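Local structure of CocE/NonD family hydrolase (Staphylococcus aureus subsp. aureus COL, 3III) at residues A188-E193 and P261-A266; E289-V294 and K328-V333. The protein is a CocE/NonD family hydrolase that probably cleaves ester or amide bonds with the serine chemistry of the alpha/beta-hydrolase fold. One frame throughout, in Å; residues are numbered along the deposited sequence.

Contact 1 (A188-E193 and P261-A266); sequences AMIPWE and PLLTCA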
ATOM      1  N   ALA A 188     -15.190 -12.664   4.680  1.00  7.21           N
ATOM      2  CA  ALA A 188     -13.724 -12.729   4.499  1.00  7.48           C
ATOM      3  C   ALA A 188     -13.274 -11.546   3.638  1.00  6.99           C
ATOM      4  O   ALA A 188     -14.066 -11.044   2.815  1.00  7.04           O
ATOM      5  CB  ALA A 188     -13.329 -14.060   3.829  1.00  6.15           C
HETATM    6  N   MSE A 189     -12.015 -11.134   3.774  1.00  6.56           N
HETATM    7  CA  MSE A 189     -11.493 -10.015   3.002  1.00  7.31           C
HETATM    8  C   MSE A 189     -10.028 -10.217   2.684  1.00  7.63           C
HETATM    9  O   MSE A 189      -9.260 -10.759   3.516  1.00  8.80           O
HETATM   10  CB  MSE A 189     -11.663  -8.692   3.773  1.00  8.28           C
HETATM   11  CG  MSE A 189     -10.992  -8.715   5.110  1.00 10.42           C
HETATM   12 SE   MSE A 189     -11.427  -7.136   6.243  1.00 16.96          SE
HETATM   13  CE  MSE A 189     -10.607  -5.739   5.009  1.00  5.98           C
ATOM     14  N   ILE A 190      -9.644  -9.779   1.483  1.00  7.87           N
ATOM     15  CA  ILE A 190      -8.274  -9.869   0.991  1.00  7.69           C
ATOM     16  C   ILE A 190      -7.867  -8.458   0.475  1.00  8.00           C
ATOM     17  O   ILE A 190      -7.929  -8.173  -0.746  1.00  8.24           O
ATOM     18  CB  ILE A 190      -8.118 -10.916  -0.110  1.00  8.33           C
ATOM     19  CG1 ILE A 190      -8.673 -12.285   0.334  1.00  6.94           C
ATOM     20  CG2 ILE A 190      -6.630 -11.072  -0.525  1.00  7.01           C
ATOM     21  CD1 ILE A 190      -8.624 -13.325  -0.782  1.00  3.82           C
ATOM     22  N   PRO A 191      -7.529  -7.547   1.415  1.00  7.73           N
ATOM     23  CA  PRO A 191      -7.011  -6.250   0.992  1.00  7.64           C
ATOM     24  C   PRO A 191      -5.558  -6.440   0.554  1.00  7.95           C
ATOM     25  O   PRO A 191      -4.634  -6.517   1.391  1.00  9.03           O
ATOM     26  CB  PRO A 191      -7.111  -5.409   2.255  1.00  8.75           C
ATOM     27  CG  PRO A 191      -7.033  -6.424   3.378  1.00  8.82           C
ATOM     28  CD  PRO A 191      -7.796  -7.582   2.878  1.00  7.16           C
ATOM     29  N   TRP A 192      -5.359  -6.590  -0.749  1.00  8.60           N
ATOM     30  CA  TRP A 192      -4.073  -6.912  -1.284  1.00  8.66           C
ATOM     31  C   TRP A 192      -3.351  -5.606  -1.649  1.00 10.69           C
ATOM     32  O   TRP A 192      -3.420  -5.139  -2.786  1.00 10.66           O
ATOM     33  CB  TRP A 192      -4.207  -7.846  -2.504  1.00  7.99           C
ATOM     34  CG  TRP A 192      -2.911  -8.533  -2.813  1.00  8.48           C
ATOM     35  CD1 TRP A 192      -1.831  -8.006  -3.460  1.00  7.10           C
ATOM     36  CD2 TRP A 192      -2.546  -9.892  -2.494  1.00  8.62           C
ATOM     37  NE1 TRP A 192      -0.850  -8.958  -3.599  1.00  7.23           N
ATOM     38  CE2 TRP A 192      -1.241 -10.107  -2.994  1.00  9.75           C
ATOM     39  CE3 TRP A 192      -3.187 -10.930  -1.844  1.00  8.18           C
ATOM     40  CZ2 TRP A 192      -0.552 -11.323  -2.840  1.00 10.27           C
ATOM     41  CZ3 TRP A 192      -2.523 -12.131  -1.680  1.00  9.36           C
ATOM     42  CH2 TRP A 192      -1.199 -12.325  -2.157  1.00  8.85           C
ATOM     43  N   GLU A 193      -2.626  -5.059  -0.668  1.00  9.61           N
ATOM     44  CA  GLU A 193      -1.931  -3.749  -0.788  1.00  9.43           C
ATOM     45  C   GLU A 193      -2.931  -2.582  -0.838  1.00 10.25           C
ATOM     46  O   GLU A 193      -3.369  -2.141  -1.918  1.00 10.68           O
ATOM     47  CB  GLU A 193      -0.954  -3.670  -1.960  1.00  9.99           C
ATOM     48  CG  GLU A 193       0.219  -4.682  -1.808  1.00  9.12           C
ATOM     49  CD  GLU A 193       1.482  -4.181  -2.418  1.00 11.12           C
ATOM     50  OE1 GLU A 193       1.944  -4.812  -3.403  1.00 11.48           O
ATOM     51  OE2 GLU A 193       1.982  -3.163  -1.897  1.00 12.76           O
ATOM     52  N   PRO A 261     -12.699 -12.112   9.068  1.00  8.42           N
ATOM     53  CA  PRO A 261     -11.514 -12.875   8.735  1.00  8.83           C
ATOM     54  C   PRO A 261     -10.727 -12.239   7.582  1.00  8.24           C
ATOM     55  O   PRO A 261     -11.310 -11.822   6.558  1.00  8.28           O
ATOM     56  CB  PRO A 261     -12.072 -14.224   8.297  1.00  9.79           C
ATOM     57  CG  PRO A 261     -13.336 -14.398   9.099  1.00  9.39           C
ATOM     58  CD  PRO A 261     -13.896 -12.967   9.188  1.00  7.92           C
ATOM     59  N   LEU A 262      -9.429 -12.188   7.748  1.00  6.86           N
ATOM     60  CA  LEU A 262      -8.567 -11.251   7.030  1.00  7.71           C
ATOM     61  C   LEU A 262      -7.264 -11.881   6.530  1.00  7.47           C
ATOM     62  O   LEU A 262      -6.551 -12.509   7.285  1.00  8.25           O
ATOM     63  CB  LEU A 262      -8.225 -10.090   8.014  1.00  6.44           C
ATOM     64  CG  LEU A 262      -7.096  -9.149   7.629  1.00  7.85           C
ATOM     65  CD1 LEU A 262      -7.507  -8.392   6.345  1.00  7.52           C
ATOM     66  CD2 LEU A 262      -6.833  -8.108   8.727  1.00  7.80           C
ATOM     67  N   LEU A 263      -7.019 -11.741   5.232  1.00  8.50           N
ATOM     68  CA  LEU A 263      -5.762 -12.027   4.576  1.00  8.12           C
ATOM     69  C   LEU A 263      -5.234 -10.716   3.969  1.00  7.61           C
ATOM     70  O   LEU A 263      -5.766 -10.217   2.997  1.00  9.00           O
ATOM     71  CB  LEU A 263      -5.951 -13.139   3.516  1.00  7.24           C
ATOM     72  CG  LEU A 263      -4.728 -13.424   2.646  1.00  7.37           C
ATOM     73  CD1 LEU A 263      -3.489 -13.911   3.446  1.00  6.85           C
ATOM     74  CD2 LEU A 263      -5.021 -14.455   1.515  1.00  6.56           C
ATOM     75  N   THR A 264      -4.190 -10.143   4.576  1.00  8.26           N
ATOM     76  CA  THR A 264      -3.572  -8.930   4.122  1.00  6.34           C
ATOM     77  C   THR A 264      -2.347  -9.207   3.320  1.00  8.36           C
ATOM     78  O   THR A 264      -1.529 -10.081   3.705  1.00  8.43           O
ATOM     79  CB  THR A 264      -3.141  -8.089   5.340  1.00  7.43           C
ATOM     80  OG1 THR A 264      -4.298  -7.875   6.165  1.00  8.40           O
ATOM     81  CG2 THR A 264      -2.513  -6.727   4.896  1.00  5.68           C
ATOM     82  N   CYS A 265      -2.158  -8.488   2.217  1.00  7.22           N
ATOM     83  CA  CYS A 265      -0.813  -8.449   1.625  1.00  7.88           C
ATOM     84  C   CYS A 265      -0.266  -7.046   1.829  1.00  7.53           C
ATOM     85  O   CYS A 265      -0.965  -6.052   1.560  1.00  7.22           O
ATOM     86  CB  CYS A 265      -0.816  -8.827   0.145  1.00  8.22           C
ATOM     87  SG  CYS A 265       0.786  -8.554  -0.595  1.00 11.82           S
ATOM     88  N   ALA A 266       0.964  -6.986   2.336  1.00  8.22           N
ATOM     89  CA  ALA A 266       1.837  -5.800   2.354  1.00  8.61           C
ATOM     90  C   ALA A 266       3.087  -6.072   1.523  1.00  9.84           C
ATOM     91  O   ALA A 266       3.479  -7.234   1.342  1.00 10.47           O
ATOM     92  CB  ALA A 266       2.267  -5.441   3.792  1.00  7.97           C
TER
HETATM   93  O   HOH W   1      -3.336  -4.243   2.445  1.00 11.42           O

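Contact 2 (E289-V294 and K328-V333); sequences EKWLYV and KDTPHV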
ATOM      1  N   GLU A 289      -9.229 -13.879  13.329  1.00  9.35           N
ATOM      2  CA  GLU A 289      -8.657 -14.776  12.334  1.00  9.54           C
ATOM      3  C   GLU A 289      -8.038 -13.874  11.250  1.00 10.11           C
ATOM      4  O   GLU A 289      -8.759 -13.348  10.412  1.00  9.62           O
ATOM      5  CB  GLU A 289      -9.766 -15.654  11.746  1.00 10.15           C
ATOM      6  CG  GLU A 289     -10.492 -16.512  12.802  1.00 12.41           C
ATOM      7  CD  GLU A 289     -11.614 -17.404  12.230  1.00 19.50           C
ATOM      8  OE1 GLU A 289     -12.781 -16.966  12.074  1.00 23.16           O
ATOM      9  OE2 GLU A 289     -11.348 -18.560  11.978  1.00 15.61           O
ATOM     10  N   LYS A 290      -6.736 -13.639  11.333  1.00  8.12           N
ATOM     11  CA  LYS A 290      -6.064 -12.762  10.395  1.00  9.75           C
ATOM     12  C   LYS A 290      -4.662 -13.259  10.054  1.00  9.33           C
ATOM     13  O   LYS A 290      -3.980 -13.850  10.900  1.00 11.33           O
ATOM     14  CB  LYS A 290      -6.057 -11.344  10.926  1.00  8.85           C
ATOM     15  CG  LYS A 290      -5.378 -11.134  12.274  1.00 11.31           C
ATOM     16  CD  LYS A 290      -5.228  -9.609  12.567  1.00 11.38           C
ATOM     17  CE  LYS A 290      -4.605  -9.357  13.907  1.00 11.89           C
ATOM     18  NZ  LYS A 290      -4.571  -7.862  14.285  1.00  8.44           N
ATOM     19  N   TRP A 291      -4.271 -13.025   8.802  1.00  9.67           N
ATOM     20  CA  TRP A 291      -2.984 -13.450   8.267  1.00  9.14           C
ATOM     21  C   TRP A 291      -2.381 -12.339   7.462  1.00  7.46           C
ATOM     22  O   TRP A 291      -3.094 -11.565   6.817  1.00  6.64           O
ATOM     23  CB  TRP A 291      -3.178 -14.685   7.363  1.00  9.52           C
ATOM     24  CG  TRP A 291      -3.543 -15.906   8.163  1.00 10.53           C
ATOM     25  CD1 TRP A 291      -2.686 -16.867   8.641  1.00 12.67           C
ATOM     26  CD2 TRP A 291      -4.850 -16.284   8.614  1.00  8.74           C
ATOM     27  NE1 TRP A 291      -3.380 -17.789   9.368  1.00 10.03           N
ATOM     28  CE2 TRP A 291      -4.706 -17.446   9.380  1.00  9.99           C
ATOM     29  CE3 TRP A 291      -6.125 -15.730   8.469  1.00  7.72           C
ATOM     30  CZ2 TRP A 291      -5.798 -18.108   9.967  1.00  9.98           C
ATOM     31  CZ3 TRP A 291      -7.225 -16.412   9.068  1.00  6.64           C
ATOM     32  CH2 TRP A 291      -7.038 -17.561   9.801  1.00  9.60           C
ATOM     33  N   LEU A 292      -1.065 -12.313   7.411  1.00  7.44           N
ATOM     34  CA  LEU A 292      -0.346 -11.316   6.646  1.00  8.51           C
ATOM     35  C   LEU A 292       0.688 -12.000   5.752  1.00  8.96           C
ATOM     36  O   LEU A 292       1.434 -12.908   6.196  1.00  8.01           O
ATOM     37  CB  LEU A 292       0.361 -10.347   7.626  1.00  8.97           C
ATOM     38  CG  LEU A 292       1.358  -9.343   7.073  1.00  9.59           C
ATOM     39  CD1 LEU A 292       0.621  -8.365   6.189  1.00  6.53           C
ATOM     40  CD2 LEU A 292       2.123  -8.598   8.255  1.00 11.31           C
ATOM     41  N   TYR A 293       0.757 -11.566   4.503  1.00  9.37           N
ATOM     42  CA  TYR A 293       1.790 -12.041   3.580  1.00  8.54           C
ATOM     43  C   TYR A 293       2.568 -10.813   3.087  1.00  8.59           C
ATOM     44  O   TYR A 293       1.950  -9.874   2.580  1.00  8.86           O
ATOM     45  CB  TYR A 293       1.116 -12.725   2.412  1.00  8.62           C
ATOM     46  CG  TYR A 293       2.016 -13.114   1.269  1.00  9.28           C
ATOM     47  CD1 TYR A 293       2.936 -14.116   1.411  1.00 12.30           C
ATOM     48  CD2 TYR A 293       1.953 -12.440   0.056  1.00 11.17           C
ATOM     49  CE1 TYR A 293       3.817 -14.441   0.371  1.00 17.40           C
ATOM     50  CE2 TYR A 293       2.781 -12.781  -1.002  1.00 12.93           C
ATOM     51  CZ  TYR A 293       3.699 -13.768  -0.848  1.00 12.96           C
ATOM     52  OH  TYR A 293       4.547 -14.042  -1.876  1.00 20.10           O
ATOM     53  N   VAL A 294       3.889 -10.822   3.243  1.00  8.97           N
ATOM     54  CA  VAL A 294       4.763  -9.714   2.818  1.00  8.06           C
ATOM     55  C   VAL A 294       5.792 -10.178   1.813  1.00  8.37           C
ATOM     56  O   VAL A 294       6.576 -11.085   2.083  1.00  9.02           O
ATOM     57  CB  VAL A 294       5.462  -9.007   3.971  1.00  9.44           C
ATOM     58  CG1 VAL A 294       6.049  -7.645   3.525  1.00  9.53           C
ATOM     59  CG2 VAL A 294       4.506  -8.787   5.209  1.00  7.64           C
ATOM     60  N   LYS A 328      -6.104 -22.793   8.289  1.00  9.18           N
ATOM     61  CA  LYS A 328      -5.671 -22.256   9.546  1.00 10.42           C
ATOM     62  C   LYS A 328      -4.328 -22.804  10.022  1.00 11.21           C
ATOM     63  O   LYS A 328      -3.818 -22.351  11.026  1.00 10.73           O
ATOM     64  CB  LYS A 328      -6.776 -22.474  10.602  1.00 10.70           C
ATOM     65  CG  LYS A 328      -8.096 -21.713  10.177  1.00 13.49           C
ATOM     66  CD  LYS A 328      -9.107 -21.499  11.287  1.00 15.71           C
ATOM     67  CE  LYS A 328      -8.513 -20.740  12.434  1.00 20.48           C
ATOM     68  NZ  LYS A 328      -9.520 -20.248  13.420  1.00 20.89           N
ATOM     69  N   ASP A 329      -3.747 -23.765   9.306  1.00 11.83           N
ATOM     70  CA  ASP A 329      -2.350 -24.137   9.549  1.00 12.95           C
ATOM     71  C   ASP A 329      -1.373 -23.020   9.124  1.00 12.30           C
ATOM     72  O   ASP A 329      -0.204 -23.049   9.487  1.00 12.96           O
ATOM     73  CB  ASP A 329      -1.945 -25.396   8.729  1.00 13.45           C
ATOM     74  CG  ASP A 329      -2.572 -26.696   9.210  1.00 15.73           C
ATOM     75  OD1 ASP A 329      -3.230 -26.725  10.264  1.00 14.64           O
ATOM     76  OD2 ASP A 329      -2.366 -27.699   8.482  1.00 15.11           O
ATOM     77  N   THR A 330      -1.819 -22.096   8.288  1.00 11.44           N
ATOM     78  CA  THR A 330      -0.977 -21.048   7.773  1.00 10.67           C
ATOM     79  C   THR A 330      -0.425 -20.207   8.920  1.00 10.92           C
ATOM     80  O   THR A 330      -1.200 -19.703   9.759  1.00  8.08           O
ATOM     81  CB  THR A 330      -1.774 -20.127   6.774  1.00 11.79           C
ATOM     82  OG1 THR A 330      -2.412 -20.931   5.760  1.00 10.93           O
ATOM     83  CG2 THR A 330      -0.869 -19.062   6.105  1.00  9.72           C
ATOM     84  N   PRO A 331       0.907 -20.002   8.946  1.00 10.05           N
ATOM     85  CA  PRO A 331       1.485 -19.099   9.924  1.00 10.99           C
ATOM     86  C   PRO A 331       0.881 -17.694   9.795  1.00 10.42           C
ATOM     87  O   PRO A 331       0.588 -17.244   8.671  1.00 10.85           O
ATOM     88  CB  PRO A 331       2.974 -19.073   9.561  1.00 11.62           C
ATOM     89  CG  PRO A 331       3.240 -20.262   8.772  1.00 12.53           C
ATOM     90  CD  PRO A 331       1.921 -20.591   8.043  1.00 11.66           C
ATOM     91  N   HIS A 332       0.692 -16.982  10.910  1.00  9.61           N
ATOM     92  CA  HIS A 332       0.007 -15.669  10.797  1.00  9.93           C
ATOM     93  C   HIS A 332       0.774 -14.628  10.000  1.00  8.54           C
ATOM     94  O   HIS A 332       0.199 -13.693   9.488  1.00  6.66           O
ATOM     95  CB  HIS A 332      -0.404 -15.170  12.180  1.00 11.06           C
ATOM     96  CG  HIS A 332      -1.498 -16.000  12.753  1.00 12.75           C
ATOM     97  ND1 HIS A 332      -2.774 -15.976  12.232  1.00 16.93           N
ATOM     98  CD2 HIS A 332      -1.490 -16.964  13.704  1.00 22.07           C
ATOM     99  CE1 HIS A 332      -3.502 -16.908  12.830  1.00 21.24           C
ATOM    100  NE2 HIS A 332      -2.746 -17.515  13.736  1.00 21.00           N
ATOM    101  N   VAL A 333       2.083 -14.770   9.904  1.00  7.73           N
ATOM    102  CA  VAL A 333       2.868 -13.861   9.064  1.00  8.23           C
ATOM    103  C   VAL A 333       3.852 -14.659   8.196  1.00  9.12           C
ATOM    104  O   VAL A 333       4.616 -15.492   8.720  1.00  9.85           O
ATOM    105  CB  VAL A 333       3.707 -12.838   9.910  1.00  8.89           C
ATOM    106  CG1 VAL A 333       4.457 -11.867   8.948  1.00  8.22           C
ATOM    107  CG2 VAL A 333       2.835 -12.050  10.890  1.00 10.25           C
TER
HETATM  108  O   HOH W   2       0.356 -15.578   6.295  1.00  8.40           O

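Contact 1 (A188-E193 and P261-A266)
Cys-265 packs over one face of the Trp-192 indole, its CB making a CH-pi contact with the five-membered ring, 3.4 Å from the ring centroid and 14° off the normal. With SG anti to the backbone N (chi1 172°), the sulfur stays over the same face and reaches to 3.4 Å from Trp-192 NE1, a sulfur-aromatic contact. A small, polarisable cysteine suits a place where both CB and SG lie close over an aromatic face. CG2 of Ile-190 meets the edge of the indole in its plane. On the other side of the sheet, Leu-262 CD1 touches two neighbours, 3.7 Å from selenomethionine Met-189 CG and 3.6 Å from Pro-191 CD; the leucine and the proline ring cross at about a right angle.

Between these faces the two strands run parallel, their axes 5° apart. Leu-263 N gives a straight bond to Met-189 O (3.0 Å), while Met-189 N is bonded to Pro-261 O. Pro-191 has no N-H to give, so its CD sits 3.3 Å from Leu-263 O where a strand donor might stand, and Ile-190 CA approaches the same oxygen. The ladder resumes as Cys-265 N binds Pro-191 O and Glu-193 N binds Cys-265 O. At this polar end a water donates to both Pro-191 O and Cys-265 O, adding a partner to each carbonyl; Pro-191 O also takes a weak bond from Glu-193 N. The carboxylate of Glu-193 turns to Thr-270.

Strands 186-192 and 262-267 are central in the mixed sheet, flanked by strands 162-168 and 290-295. Helix 170-179 packs on Met-189, Pro-191 and Thr-264, and helix 306-319 on Ala-188, Ile-190 and Trp-192, the layered build of an alpha/beta hydrolase.

Contact 2 (E289-V294 and K328-V333)
Trp-291 and His-332 form an offset stack, their planes 26° apart and the centroid of the five-membered indole ring 4.5 Å from that of the imidazole. His-332 ND1 stands over one face of the indole, displaced toward its rim, while Thr-330 O and Pro-331 O lie at the indole edge, in its plane. NE1 of Trp-291 gives its hydrogen to Thr-330 O (2.9 Å), in the plane of the ring but from above the plane of the carbonyl. The imidazole is fixed in turn by ND1, which donates to Lys-290 O at 2.8 Å.

Beyond the rings, Leu-292 N binds His-332 O and Leu-292 pairs with Val-333 in a parallel bridge, their side chains lying side by side. A water donates to both Leu-292 O and Pro-331 O. At the outer end, Lys-328 bends at its third torsion (chi3 58°), bringing NZ to 2.9 Å from Glu-289 OE2 in a salt bridge, on the anti side of that oxygen and tilted out of the carboxylate plane. Long, flexible chains suit this more exposed end, where they span from 3-10 turn to strand.

Because ND1 donates to Lys-290 O, it carries a hydrogen and the imidazole's rotation is fixed; tryptophan suits its place by joining a broad stacking face to a single N-H. The loop is therefore held mainly through directional bonds to backbone carbonyls, with one charge pair at its exposed start.

Overall arrangement
Contacts 1 and 2 are successive steps across the same mixed sheet: strand 262-267 of contact 1 neighbours strand 290-295 of contact 2, and Leu-262 O and Thr-264 O probably accept hydrogen bonds from Trp-291 N and Tyr-293 N. Contact 1 is buried core, about 11 Å between its centre and that of the chain, whereas contact 2 is partly buried, its centre about 18 Å from that of the chain. The chemistry follows: two true strands joined by a backbone ladder and apolar side chains in the first, a loop leading into strand 333-338 held by side-chain N-H donors and a salt bridge as well as one backbone bridge in the second. Helix 306-319 touches both.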